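Local coordinates for alpha-1,3-glucanase (Streptomyces thermodiastaticus, PDB 7C7D), which probably hydrolyses alpha-1,3-glucan from within the chain, as a GH87 endo-glucanase whose catalytic unit carries a parallel beta-helix, at residues L428-A433 / H469-L474; L474-Y479 / F502-G507; S478-I483 / G508-A513; P498-E503 / V531-A536. All blocks are in the same frame, centred on the assembly; numbering follows the deposited sequence. Where two conformers were deposited one is given.

All four contacts lie toward the C-terminal end of the beta-helix, and none of their residues is a ligand of the calcium ion held by Glu63, Glu65, Ser88, Gln91 and Asp191. Contacts 1, 2 and 4 pair successive strands of one parallel sheet, in the order 432-435, 474-477, 502-505 and 530-534. Contact 2 is the hub: its centre is about 8 Å from that of contact 1 and about 9 Å from those of contacts 3 and 4. Contact 3 joins the loops that follow the two strands of contact 2. Side chains stitch the rungs further, Glu503 OE1 accepting from Gly472 N at 2.9 Å and Gln533 NE2 donating to Pro470 O.

Contact 1: L428-A433 / H469-L474; sequences LGSGIA and HPMGAL
Ile432 and Leu474 pair as parallel strand residues, their CA atoms 4.8 Å apart, and the touching parts of 428-433 and 469-474 run in directions only 12° apart. Ile432 N donates to Ala473 O (3.1 Å, 158° at the hydrogen). Coming back the other way, Leu474 CA brings its hydrogen to Ile432 O, while the same oxygen takes the N-H of Arg475. A CB on Gly431 would come within 2.8 Å of Ala473 O, so the close approach here suits a residue without a side chain. Just ahead of the strand, Ser430 holds OG beside its own backbone N (chi1 -67°), from where it reaches Gly472 O at 2.8 Å; Arg475 NH1 bonds to the same hydroxyl. Met471 lays CB against Gly429 O and bends back toward Leu428, but two conformers were deposited and that end is doubtful. On the interior face, Ile432 CB meets Leu474 CG at 4.2 Å, and both side chains pack on Leu457 of strand 449-458. This stacking of like aliphatic residues between consecutive turns is one step of the inner aliphatic ladder of a parallel beta-helix, the pectate lyase-like fold.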
loop_
_atom_site.group_PDB
_atom_site.type_symbol
_atom_site.label_atom_id
_atom_site.label_comp_id
_atom_site.label_asym_id
_atom_site.label_seq_id
_atom_site.Cartn_x
_atom_site.Cartn_y
_atom_site.Cartn_z
ATOM N N LEU A 428 7.149 3.715 -12.580
ATOM C CA LEU A 428 8.123 4.338 -11.686
ATOM C C LEU A 428 8.530 3.412 -10.551
ATOM O O LEU A 428 9.378 3.803 -9.743
ATOM C CB LEU A 428 7.735 5.730 -11.143
ATOM C CG LEU A 428 7.365 6.763 -12.213
ATOM C CD1 LEU A 428 6.982 8.088 -11.573
ATOM C CD2 LEU A 428 8.503 6.961 -13.198
ATOM N N GLY A 429 7.987 2.196 -10.478
ATOM C CA GLY A 429 8.370 1.286 -9.416
ATOM C C GLY A 429 8.297 -0.189 -9.745
ATOM O O GLY A 429 8.086 -0.583 -10.893
ATOM N N SER A 430 8.489 -0.988 -8.700
ATOM C CA SER A 430 8.523 -2.441 -8.686
ATOM C C SER A 430 7.558 -2.915 -7.602
ATOM O O SER A 430 7.074 -2.127 -6.784
ATOM C CB SER A 430 9.937 -2.919 -8.321
ATOM O OG SER A 430 10.865 -2.598 -9.341
ATOM N N GLY A 431 7.287 -4.221 -7.568
ATOM C CA GLY A 431 6.586 -4.767 -6.415
ATOM C C GLY A 431 7.350 -4.521 -5.126
ATOM O O GLY A 431 6.810 -3.980 -4.159
ATOM N N ILE A 432 8.624 -4.921 -5.102
ATOM C CA ILE A 432 9.546 -4.642 -4.009
ATOM C C ILE A 432 10.810 -4.025 -4.593
ATOM O O ILE A 432 11.366 -4.542 -5.570
ATOM C CB ILE A 432 9.909 -5.917 -3.220
ATOM C CG1 ILE A 432 8.687 -6.463 -2.481
ATOM C CG2 ILE A 432 11.060 -5.651 -2.252
ATOM C CD1 ILE A 432 8.886 -7.854 -1.871
ATOM N N ALA A 433 11.277 -2.934 -3.983
ATOM C CA ALA A 433 12.557 -2.330 -4.319
ATOM C C ALA A 433 13.448 -2.306 -3.085
ATOM O O ALA A 433 13.039 -1.815 -2.027
ATOM C CB ALA A 433 12.360 -0.906 -4.839
ATOM N N HIS A 469 12.310 1.858 -20.492
ATOM C CA HIS A 469 12.793 0.547 -20.065
ATOM C C HIS A 469 12.044 0.094 -18.818
ATOM O O HIS A 469 11.630 0.922 -18.001
ATOM C CB HIS A 469 14.299 0.535 -19.767
ATOM C CG HIS A 469 15.152 0.745 -20.976
ATOM N ND1 HIS A 469 14.785 0.307 -22.229
ATOM C CD2 HIS A 469 16.359 1.342 -21.124
ATOM C CE1 HIS A 469 15.722 0.636 -23.100
ATOM N NE2 HIS A 469 16.691 1.259 -22.455
ATOM N N PRO A 470 11.851 -1.208 -18.637
ATOM C CA PRO A 470 10.981 -1.657 -17.554
ATOM C C PRO A 470 11.680 -1.899 -16.227
ATOM O O PRO A 470 12.866 -2.230 -16.142
ATOM C CB PRO A 470 10.424 -2.980 -18.097
ATOM C CG PRO A 470 11.525 -3.511 -18.921
ATOM C CD PRO A 470 12.187 -2.309 -19.558
ATOM N N MET A 471 10.906 -1.661 -15.179
ATOM C CA MET A 471 11.275 -2.108 -13.851
ATOM C C MET A 471 10.624 -3.462 -13.607
ATOM O O MET A 471 9.491 -3.711 -14.026
ATOM C CB MET A 471 10.849 -1.095 -12.786
ATOM C CG MET A 471 11.991 -0.204 -12.302
ATOM S SD MET A 471 11.443 1.318 -11.514
ATOM C CE MET A 471 10.768 2.170 -12.891
ATOM N N GLY A 472 11.371 -4.349 -12.946
ATOM C CA GLY A 472 10.885 -5.686 -12.685
ATOM C C GLY A 472 10.042 -5.778 -11.423
ATOM O O GLY A 472 9.860 -4.813 -10.677
ATOM N N ALA A 473 9.522 -6.987 -11.195
ATOM C CA ALA A 473 8.701 -7.244 -10.017
ATOM C C ALA A 473 9.472 -6.997 -8.727
ATOM O O ALA A 473 8.934 -6.413 -7.777
ATOM C CB ALA A 473 8.179 -8.677 -10.053
ATOM N N LEU A 474 10.717 -7.455 -8.660
ATOM C CA LEU A 474 11.543 -7.264 -7.478
ATOM C C LEU A 474 12.877 -6.739 -7.967
ATOM O O LEU A 474 13.520 -7.379 -8.802
ATOM C CB LEU A 474 11.734 -8.591 -6.728
ATOM C CG LEU A 474 12.372 -8.560 -5.340
ATOM C CD1 LEU A 474 11.974 -9.807 -4.570
ATOM C CD2 LEU A 474 13.882 -8.440 -5.416
#

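Contact 2: L474-Y479 / F502-G507; sequences LRVDSY and FEFVSG
Two neighbouring rungs of the parallel beta-helix meet where Leu474-Asp477 pair in step with Phe502-Val505, their axes 4.7 Å apart. Backbone bonds alternate along the pair, from Glu503 N to Leu474 O through Val476 N to Glu503 O and Val505 N to Val476 O, ending with Ser478 N to Val505 O. In such a helix side chains point by turns into the core and out of it. Inward, Val476 CB sits at the edge of the Phe504 ring, 3.9 Å from CD1, beside Val514, while Leu474 CB packs against CD1 of Phe502. On the other face Arg475 runs alongside Glu503, OE1 lying 3.6 Å from Arg475 CB; this oxygen accepts from Gly472 N, and Arg475 NH1 bonds Ser430 and Asn405. CG of Asp477 lies anti to N (chi1 -167°), which carries the carboxylate beside Val505 CG1, where OD2 takes Arg475 NE on the anti side at 3.1 Å in a salt bridge, and OD1 takes Gly507 N on the syn side at 2.9 Å. With an alanine in place of this aspartate, Gly507 N would probably lose its acceptor and Arg475 NE its salt-bridge partner. Beyond the strands, Ser506 OG donates to Ser478 O at 2.8 Å from above the carbonyl plane, and Tyr479 CE2 rests 3.4 Å from Gly507 C.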
loop_
_atom_site.group_PDB
_atom_site.type_symbol
_atom_site.label_atom_id
_atom_site.label_comp_id
_atom_site.label_asym_id
_atom_site.label_seq_id
_atom_site.Cartn_x
_atom_site.Cartn_y
_atom_site.Cartn_z
ATOM N N LEU A 474 10.717 -7.455 -8.660
ATOM C CA LEU A 474 11.543 -7.264 -7.478
ATOM C C LEU A 474 12.877 -6.739 -7.967
ATOM O O LEU A 474 13.520 -7.379 -8.802
ATOM C CB LEU A 474 11.734 -8.591 -6.728
ATOM C CG LEU A 474 12.372 -8.560 -5.340
ATOM C CD1 LEU A 474 11.974 -9.807 -4.570
ATOM C CD2 LEU A 474 13.882 -8.440 -5.416
ATOM N N ARG A 475 13.295 -5.581 -7.469
ATOM C CA ARG A 475 14.581 -5.048 -7.886
ATOM C C ARG A 475 15.502 -4.776 -6.710
ATOM O O ARG A 475 15.064 -4.401 -5.617
ATOM C CB ARG A 475 14.462 -3.813 -8.787
ATOM C CG ARG A 475 14.207 -2.501 -8.090
ATOM C CD ARG A 475 14.277 -1.359 -9.119
ATOM N NE ARG A 475 14.219 -0.055 -8.470
ATOM C CZ ARG A 475 13.091 0.530 -8.088
ATOM N NH1 ARG A 475 11.915 -0.042 -8.321
ATOM N NH2 ARG A 475 13.143 1.708 -7.475
ATOM N N VAL A 476 16.792 -4.995 -6.963
ATOM C CA VAL A 476 17.881 -4.532 -6.112
ATOM C C VAL A 476 18.611 -3.463 -6.907
ATOM O O VAL A 476 19.048 -3.713 -8.039
ATOM C CB VAL A 476 18.825 -5.672 -5.699
ATOM C CG1 VAL A 476 19.925 -5.138 -4.786
ATOM C CG2 VAL A 476 18.046 -6.788 -5.013
ATOM N N ASP A 477 18.729 -2.267 -6.325
ATOM C CA ASP A 477 19.073 -1.059 -7.072
ATOM C C ASP A 477 20.215 -0.332 -6.365
ATOM O O ASP A 477 20.006 0.342 -5.353
ATOM C CB ASP A 477 17.824 -0.193 -7.169
ATOM C CG ASP A 477 17.948 0.943 -8.165
ATOM O OD1 ASP A 477 19.082 1.306 -8.553
ATOM O OD2 ASP A 477 16.880 1.493 -8.545
ATOM N N SER A 478 21.427 -0.451 -6.908
ATOM C CA SER A 478 22.612 0.196 -6.340
ATOM C C SER A 478 22.730 1.644 -6.833
ATOM O O SER A 478 23.742 2.068 -7.398
ATOM C CB SER A 478 23.841 -0.608 -6.733
ATOM O OG SER A 478 23.874 -0.743 -8.144
ATOM N N TYR A 479 21.672 2.424 -6.585
ATOM C CA TYR A 479 21.488 3.680 -7.310
ATOM C C TYR A 479 22.608 4.679 -7.022
ATOM O O TYR A 479 23.292 5.145 -7.940
ATOM C CB TYR A 479 20.108 4.253 -6.984
ATOM C CG TYR A 479 19.661 5.379 -7.892
ATOM C CD1 TYR A 479 20.274 6.630 -7.845
ATOM C CD2 TYR A 479 18.608 5.202 -8.781
ATOM C CE1 TYR A 479 19.868 7.658 -8.667
ATOM C CE2 TYR A 479 18.189 6.237 -9.607
ATOM C CZ TYR A 479 18.829 7.459 -9.544
ATOM O OH TYR A 479 18.436 8.506 -10.351
ATOM N N PHE A 502 13.000 -10.668 -11.616
ATOM C CA PHE A 502 14.057 -10.101 -10.786
ATOM C C PHE A 502 14.865 -9.110 -11.612
ATOM O O PHE A 502 15.270 -9.428 -12.736
ATOM C CB PHE A 502 15.002 -11.196 -10.280
ATOM C CG PHE A 502 14.345 -12.222 -9.400
ATOM C CD1 PHE A 502 14.093 -11.955 -8.062
ATOM C CD2 PHE A 502 13.996 -13.469 -9.906
ATOM C CE1 PHE A 502 13.495 -12.898 -7.250
ATOM C CE2 PHE A 502 13.397 -14.423 -9.093
ATOM C CZ PHE A 502 13.141 -14.129 -7.763
ATOM N N GLU A 503 15.119 -7.925 -11.054
ATOM C CA GLU A 503 15.917 -6.908 -11.722
ATOM C C GLU A 503 17.061 -6.479 -10.818
ATOM O O GLU A 503 16.859 -6.221 -9.627
ATOM C CB GLU A 503 15.058 -5.689 -12.068
ATOM C CG GLU A 503 15.861 -4.549 -12.674
ATOM C CD GLU A 503 15.078 -3.264 -12.839
ATOM O OE1 GLU A 503 13.951 -3.146 -12.307
ATOM O OE2 GLU A 503 15.615 -2.354 -13.506
ATOM N N PHE A 504 18.261 -6.419 -11.384
ATOM C CA PHE A 504 19.445 -5.940 -10.684
ATOM C C PHE A 504 19.991 -4.782 -11.498
ATOM O O PHE A 504 20.312 -4.943 -12.677
ATOM C CB PHE A 504 20.450 -7.084 -10.521
ATOM C CG PHE A 504 19.832 -8.290 -9.888
ATOM C CD1 PHE A 504 19.480 -8.271 -8.555
ATOM C CD2 PHE A 504 19.501 -9.401 -10.643
ATOM C CE1 PHE A 504 18.861 -9.358 -7.966
ATOM C CE2 PHE A 504 18.880 -10.488 -10.065
ATOM C CZ PHE A 504 18.568 -10.473 -8.719
ATOM N N VAL A 505 20.031 -3.597 -10.896
ATOM C CA VAL A 505 20.257 -2.386 -11.667
ATOM C C VAL A 505 21.007 -1.393 -10.796
ATOM O O VAL A 505 20.915 -1.421 -9.567
ATOM C CB VAL A 505 18.909 -1.823 -12.187
ATOM C CG1 VAL A 505 18.019 -1.370 -11.034
ATOM C CG2 VAL A 505 19.117 -0.697 -13.191
ATOM N N SER A 506 21.762 -0.512 -11.440
ATOM C CA SER A 506 22.284 0.688 -10.797
ATOM C C SER A 506 21.551 1.828 -11.496
ATOM O O SER A 506 21.965 2.304 -12.554
ATOM C CB SER A 506 23.790 0.759 -10.944
ATOM O OG SER A 506 24.340 1.746 -10.091
ATOM N N GLY A 507 20.430 2.237 -10.903
ATOM C CA GLY A 507 19.392 2.958 -11.623
ATOM C C GLY A 507 19.743 4.374 -12.039
ATOM O O GLY A 507 19.022 4.946 -12.866
HETATM O O HOH W 1 23.379 4.304 -10.488
#

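Contact 3: S478-I483 / G508-A513; sequences SYDSAI and GGQGHA
Ser478 OG gives its hydrogen to His512 O at 2.7 Å, coming from above the carbonyl plane, and Ile483 N makes a straight bond to Ala513 O (3.0 Å, 167°). These tie together the loops that follow two neighbouring strands of the beta-helix, at a corner where the chain leaves one sheet for the next. Farther out, Gln510 NE2 reaches Asp480 OD1 at 3.1 Å from above the carboxylate plane, the amide and carboxylate planes turned 47° apart; the other oxygen, Asp480 OD2, takes Lys438 N. The Gln510 amide works both ways, since its OE1 accepts from His512 NE2 at 2.7 Å, and this helps fix the turn of the imidazole. One water donates to Tyr479 O and accepts from Gln510 N, bridging the loops. The Tyr479 ring lies face-on to Gly508, whose CA makes a CH-pi contact 3.7 Å from the ring centroid. Replacing the tyrosine by serine would probably strip that cover from Gly508 and let the glycine-rich loop shift. Ala482 CB packs on Ala513 CB. The His512 ring has Ser478 O and Tyr479 O at its edge, while Ser481 CA makes a CH-pi contact over one face, 3.8 Å from the centroid.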
loop_
_atom_site.group_PDB
_atom_site.type_symbol
_atom_site.label_atom_id
_atom_site.label_comp_id
_atom_site.label_asym_id
_atom_site.label_seq_id
_atom_site.Cartn_x
_atom_site.Cartn_y
_atom_site.Cartn_z
ATOM N N SER A 478 21.427 -0.451 -6.908
ATOM C CA SER A 478 22.612 0.196 -6.340
ATOM C C SER A 478 22.730 1.644 -6.833
ATOM O O SER A 478 23.742 2.068 -7.398
ATOM C CB SER A 478 23.841 -0.608 -6.733
ATOM O OG SER A 478 23.874 -0.743 -8.144
ATOM N N TYR A 479 21.672 2.424 -6.585
ATOM C CA TYR A 479 21.488 3.680 -7.310
ATOM C C TYR A 479 22.608 4.679 -7.022
ATOM O O TYR A 479 23.292 5.145 -7.940
ATOM C CB TYR A 479 20.108 4.253 -6.984
ATOM C CG TYR A 479 19.661 5.379 -7.892
ATOM C CD1 TYR A 479 20.274 6.630 -7.845
ATOM C CD2 TYR A 479 18.608 5.202 -8.781
ATOM C CE1 TYR A 479 19.868 7.658 -8.667
ATOM C CE2 TYR A 479 18.189 6.237 -9.607
ATOM C CZ TYR A 479 18.829 7.459 -9.544
ATOM O OH TYR A 479 18.436 8.506 -10.351
ATOM N N ASP A 480 22.803 5.040 -5.756
ATOM C CA ASP A 480 23.841 6.005 -5.406
ATOM C C ASP A 480 25.070 5.380 -4.763
ATOM O O ASP A 480 26.060 6.090 -4.539
ATOM C CB ASP A 480 23.275 7.121 -4.514
ATOM C CG ASP A 480 22.373 8.069 -5.285
ATOM O OD1 ASP A 480 22.868 8.716 -6.237
ATOM O OD2 ASP A 480 21.170 8.147 -4.955
ATOM N N SER A 481 25.045 4.080 -4.476
ATOM C CA SER A 481 26.202 3.396 -3.918
ATOM C C SER A 481 26.010 1.895 -4.082
ATOM O O SER A 481 24.892 1.407 -4.257
ATOM C CB SER A 481 26.435 3.765 -2.446
ATOM O OG SER A 481 25.366 3.322 -1.626
ATOM N N ALA A 482 27.125 1.172 -4.036
ATOM C CA ALA A 482 27.122 -0.274 -4.193
ATOM C C ALA A 482 26.418 -0.949 -3.018
ATOM O O ALA A 482 26.325 -0.410 -1.912
ATOM C CB ALA A 482 28.558 -0.782 -4.278
ATOM N N ILE A 483 25.917 -2.156 -3.271
ATOM C CA ILE A 483 25.242 -2.936 -2.236
ATOM C C ILE A 483 26.299 -3.491 -1.284
ATOM O O ILE A 483 27.025 -4.429 -1.625
ATOM C CB ILE A 483 24.396 -4.062 -2.838
ATOM C CG1 ILE A 483 23.457 -3.531 -3.935
ATOM C CG2 ILE A 483 23.642 -4.799 -1.743
ATOM C CD1 ILE A 483 22.401 -2.541 -3.477
ATOM N N GLY A 508 20.799 4.962 -11.480
ATOM C CA GLY A 508 21.212 6.280 -11.899
ATOM C C GLY A 508 22.250 6.288 -12.990
ATOM O O GLY A 508 22.728 7.360 -13.373
ATOM N N GLY A 509 22.615 5.119 -13.514
ATOM C CA GLY A 509 23.663 5.059 -14.509
ATOM C C GLY A 509 25.061 5.213 -13.960
ATOM O O GLY A 509 25.998 5.392 -14.742
ATOM N N GLN A 510 25.237 5.121 -12.645
ATOM C CA GLN A 510 26.536 5.343 -12.023
ATOM C C GLN A 510 27.406 4.091 -11.967
ATOM O O GLN A 510 28.591 4.194 -11.632
ATOM C CB GLN A 510 26.356 5.930 -10.618
ATOM C CG GLN A 510 25.525 7.218 -10.589
ATOM C CD GLN A 510 25.115 7.633 -9.182
ATOM O OE1 GLN A 510 25.780 7.297 -8.204
ATOM N NE2 GLN A 510 24.007 8.364 -9.076
ATOM N N GLY A 511 26.857 2.920 -12.282
ATOM C CA GLY A 511 27.670 1.719 -12.365
ATOM C C GLY A 511 28.141 1.148 -11.047
ATOM O O GLY A 511 29.185 0.492 -11.010
ATOM N N HIS A 512 27.396 1.355 -9.963
ATOM C CA HIS A 512 27.755 0.739 -8.694
ATOM C C HIS A 512 27.345 -0.728 -8.691
ATOM O O HIS A 512 26.310 -1.109 -9.252
ATOM C CB HIS A 512 27.053 1.448 -7.538
ATOM C CG HIS A 512 27.314 2.918 -7.484
ATOM N ND1 HIS A 512 28.571 3.444 -7.266
ATOM C CD2 HIS A 512 26.481 3.975 -7.621
ATOM C CE1 HIS A 512 28.498 4.763 -7.275
ATOM N NE2 HIS A 512 27.243 5.111 -7.486
ATOM N N ALA A 513 28.143 -1.557 -8.022
ATOM C CA ALA A 513 27.918 -2.997 -8.060
ATOM C C ALA A 513 26.672 -3.406 -7.279
ATOM O O ALA A 513 26.422 -2.935 -6.163
ATOM C CB ALA A 513 29.126 -3.737 -7.491
HETATM O O HOH W 1 23.379 4.304 -10.488
HETATM O O HOH W 2 25.427 9.707 -5.954
#

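Contact 4: P498-E503 / V531-A536; sequences PYSAFE and VVQAEA
Gln533 NE2, which faces Glu503 across the contact, gives one hydrogen bond to Glu535 OE1 at 2.8 Å and another to Pro470 O. At the other end of the same amide, OE1 takes Ser500 OG at 2.8 Å, the hydroxyl standing above the carbonyl plane. An extended chain (chi1 -179°) carries the amide out to these partners, and bonds at both of its ends hold it against flipping. Glu503 runs beside Gln533 with the carboxylate and amide planes 50° apart, its OE2 3.5 Å from Gln533 NE2. Under these side chains the strands are joined as parallel neighbours of the beta-helix: Phe502 N donates to Val531 O at 2.8 Å, and Gln533 N to Phe502 O. Val531 O also lies at the edge of the Phe502 ring, near CD2. That ring belongs to the hydrophobic core of the helix, among Ile489, Ile494, Val519 and Val524, while CD2 meets Val531 CG1 at 4.3 Å. Ala501 CB rests on Val531 O at the start of the rung. The chemistry is uneven: Glu503 OE2 and Glu535 OE1 stand 3.8 Å apart in buried surroundings, and the donors Gln533 NE2 and Gly472 N, the latter bonded to Glu503 OE1, probably offset part of the repulsion two charged carboxylates would feel.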
loop_
_atom_site.group_PDB
_atom_site.type_symbol
_atom_site.label_atom_id
_atom_site.label_comp_id
_atom_site.label_asym_id
_atom_site.label_seq_id
_atom_site.Cartn_x
_atom_site.Cartn_y
_atom_site.Cartn_z
ATOM N N PRO A 498 4.242 -8.286 -15.952
ATOM C CA PRO A 498 4.179 -7.802 -17.340
ATOM C C PRO A 498 5.541 -7.718 -17.997
ATOM O O PRO A 498 5.635 -7.881 -19.221
ATOM C CB PRO A 498 3.512 -6.423 -17.213
ATOM C CG PRO A 498 3.738 -6.023 -15.785
ATOM C CD PRO A 498 3.722 -7.294 -14.994
ATOM N N TYR A 499 6.600 -7.488 -17.217
ATOM C CA TYR A 499 7.959 -7.385 -17.750
ATOM C C TYR A 499 8.811 -8.450 -17.075
ATOM O O TYR A 499 8.510 -9.632 -17.207
ATOM C CB TYR A 499 8.459 -5.949 -17.711
ATOM C CG TYR A 499 7.588 -5.092 -18.595
ATOM C CD1 TYR A 499 7.791 -5.071 -19.967
ATOM C CD2 TYR A 499 6.513 -4.379 -18.078
ATOM C CE1 TYR A 499 6.981 -4.335 -20.794
ATOM C CE2 TYR A 499 5.690 -3.630 -18.904
ATOM C CZ TYR A 499 5.930 -3.621 -20.264
ATOM O OH TYR A 499 5.129 -2.890 -21.107
ATOM N N SER A 500 9.848 -8.062 -16.339
ATOM C CA SER A 500 10.787 -9.005 -15.760
ATOM C C SER A 500 10.399 -9.369 -14.331
ATOM O O SER A 500 9.631 -8.670 -13.668
ATOM C CB SER A 500 12.192 -8.413 -15.779
ATOM O OG SER A 500 12.149 -7.113 -15.222
ATOM N N ALA A 501 10.967 -10.476 -13.854
ATOM C CA ALA A 501 10.733 -10.936 -12.480
ATOM C C ALA A 501 11.729 -10.287 -11.524
ATOM O O ALA A 501 11.358 -9.438 -10.711
ATOM C CB ALA A 501 10.756 -12.466 -12.415
ATOM N N PHE A 502 13.000 -10.668 -11.616
ATOM C CA PHE A 502 14.057 -10.101 -10.786
ATOM C C PHE A 502 14.865 -9.110 -11.612
ATOM O O PHE A 502 15.270 -9.428 -12.736
ATOM C CB PHE A 502 15.002 -11.196 -10.280
ATOM C CG PHE A 502 14.345 -12.222 -9.400
ATOM C CD1 PHE A 502 14.093 -11.955 -8.062
ATOM C CD2 PHE A 502 13.996 -13.469 -9.906
ATOM C CE1 PHE A 502 13.495 -12.898 -7.250
ATOM C CE2 PHE A 502 13.397 -14.423 -9.093
ATOM C CZ PHE A 502 13.141 -14.129 -7.763
ATOM N N GLU A 503 15.119 -7.925 -11.054
ATOM C CA GLU A 503 15.917 -6.908 -11.722
ATOM C C GLU A 503 17.061 -6.479 -10.818
ATOM O O GLU A 503 16.859 -6.221 -9.627
ATOM C CB GLU A 503 15.058 -5.689 -12.068
ATOM C CG GLU A 503 15.861 -4.549 -12.674
ATOM C CD GLU A 503 15.078 -3.264 -12.839
ATOM O OE1 GLU A 503 13.951 -3.146 -12.307
ATOM O OE2 GLU A 503 15.615 -2.354 -13.506
ATOM N N VAL A 531 13.312 -13.709 -16.590
ATOM C CA VAL A 531 13.339 -14.017 -15.159
ATOM C C VAL A 531 14.350 -13.133 -14.431
ATOM O O VAL A 531 14.092 -12.665 -13.314
ATOM C CB VAL A 531 13.587 -15.522 -14.934
ATOM C CG1 VAL A 531 13.688 -15.826 -13.447
ATOM C CG2 VAL A 531 12.457 -16.318 -15.568
ATOM N N VAL A 532 15.502 -12.879 -15.050
ATOM C CA VAL A 532 16.556 -12.056 -14.470
ATOM C C VAL A 532 16.925 -10.972 -15.473
ATOM O O VAL A 532 17.383 -11.274 -16.584
ATOM C CB VAL A 532 17.803 -12.869 -14.088
ATOM C CG1 VAL A 532 18.896 -11.935 -13.564
ATOM C CG2 VAL A 532 17.462 -13.923 -13.046
ATOM N N GLN A 533 16.732 -9.712 -15.077
ATOM C CA GLN A 533 17.111 -8.545 -15.864
ATOM C C GLN A 533 18.307 -7.923 -15.143
ATOM O O GLN A 533 18.139 -7.223 -14.142
ATOM C CB GLN A 533 15.930 -7.586 -15.945
ATOM C CG GLN A 533 16.169 -6.328 -16.762
ATOM C CD GLN A 533 14.943 -5.437 -16.802
ATOM O OE1 GLN A 533 13.839 -5.890 -17.118
ATOM N NE2 GLN A 533 15.126 -4.165 -16.480
ATOM N N ALA A 534 19.515 -8.226 -15.622
ATOM C CA ALA A 534 20.759 -7.835 -14.964
ATOM C C ALA A 534 21.403 -6.695 -15.741
ATOM O O ALA A 534 21.896 -6.889 -16.858
ATOM C CB ALA A 534 21.714 -9.019 -14.850
ATOM N N GLU A 535 21.414 -5.509 -15.138
ATOM C CA GLU A 535 21.921 -4.314 -15.786
ATOM C C GLU A 535 22.977 -3.584 -14.974
ATOM O O GLU A 535 23.491 -2.561 -15.436
ATOM C CB GLU A 535 20.770 -3.360 -16.105
ATOM C CG GLU A 535 19.780 -3.968 -17.055
ATOM C CD GLU A 535 18.663 -3.021 -17.375
ATOM O OE1 GLU A 535 17.686 -2.992 -16.604
ATOM O OE2 GLU A 535 18.778 -2.290 -18.379
ATOM N N ALA A 536 23.286 -4.045 -13.793
ATOM C CA ALA A 536 24.374 -3.506 -13.003
ATOM C C ALA A 536 25.569 -4.440 -13.071
ATOM O O ALA A 536 25.404 -5.645 -13.266
ATOM C CB ALA A 536 23.955 -3.400 -11.536
#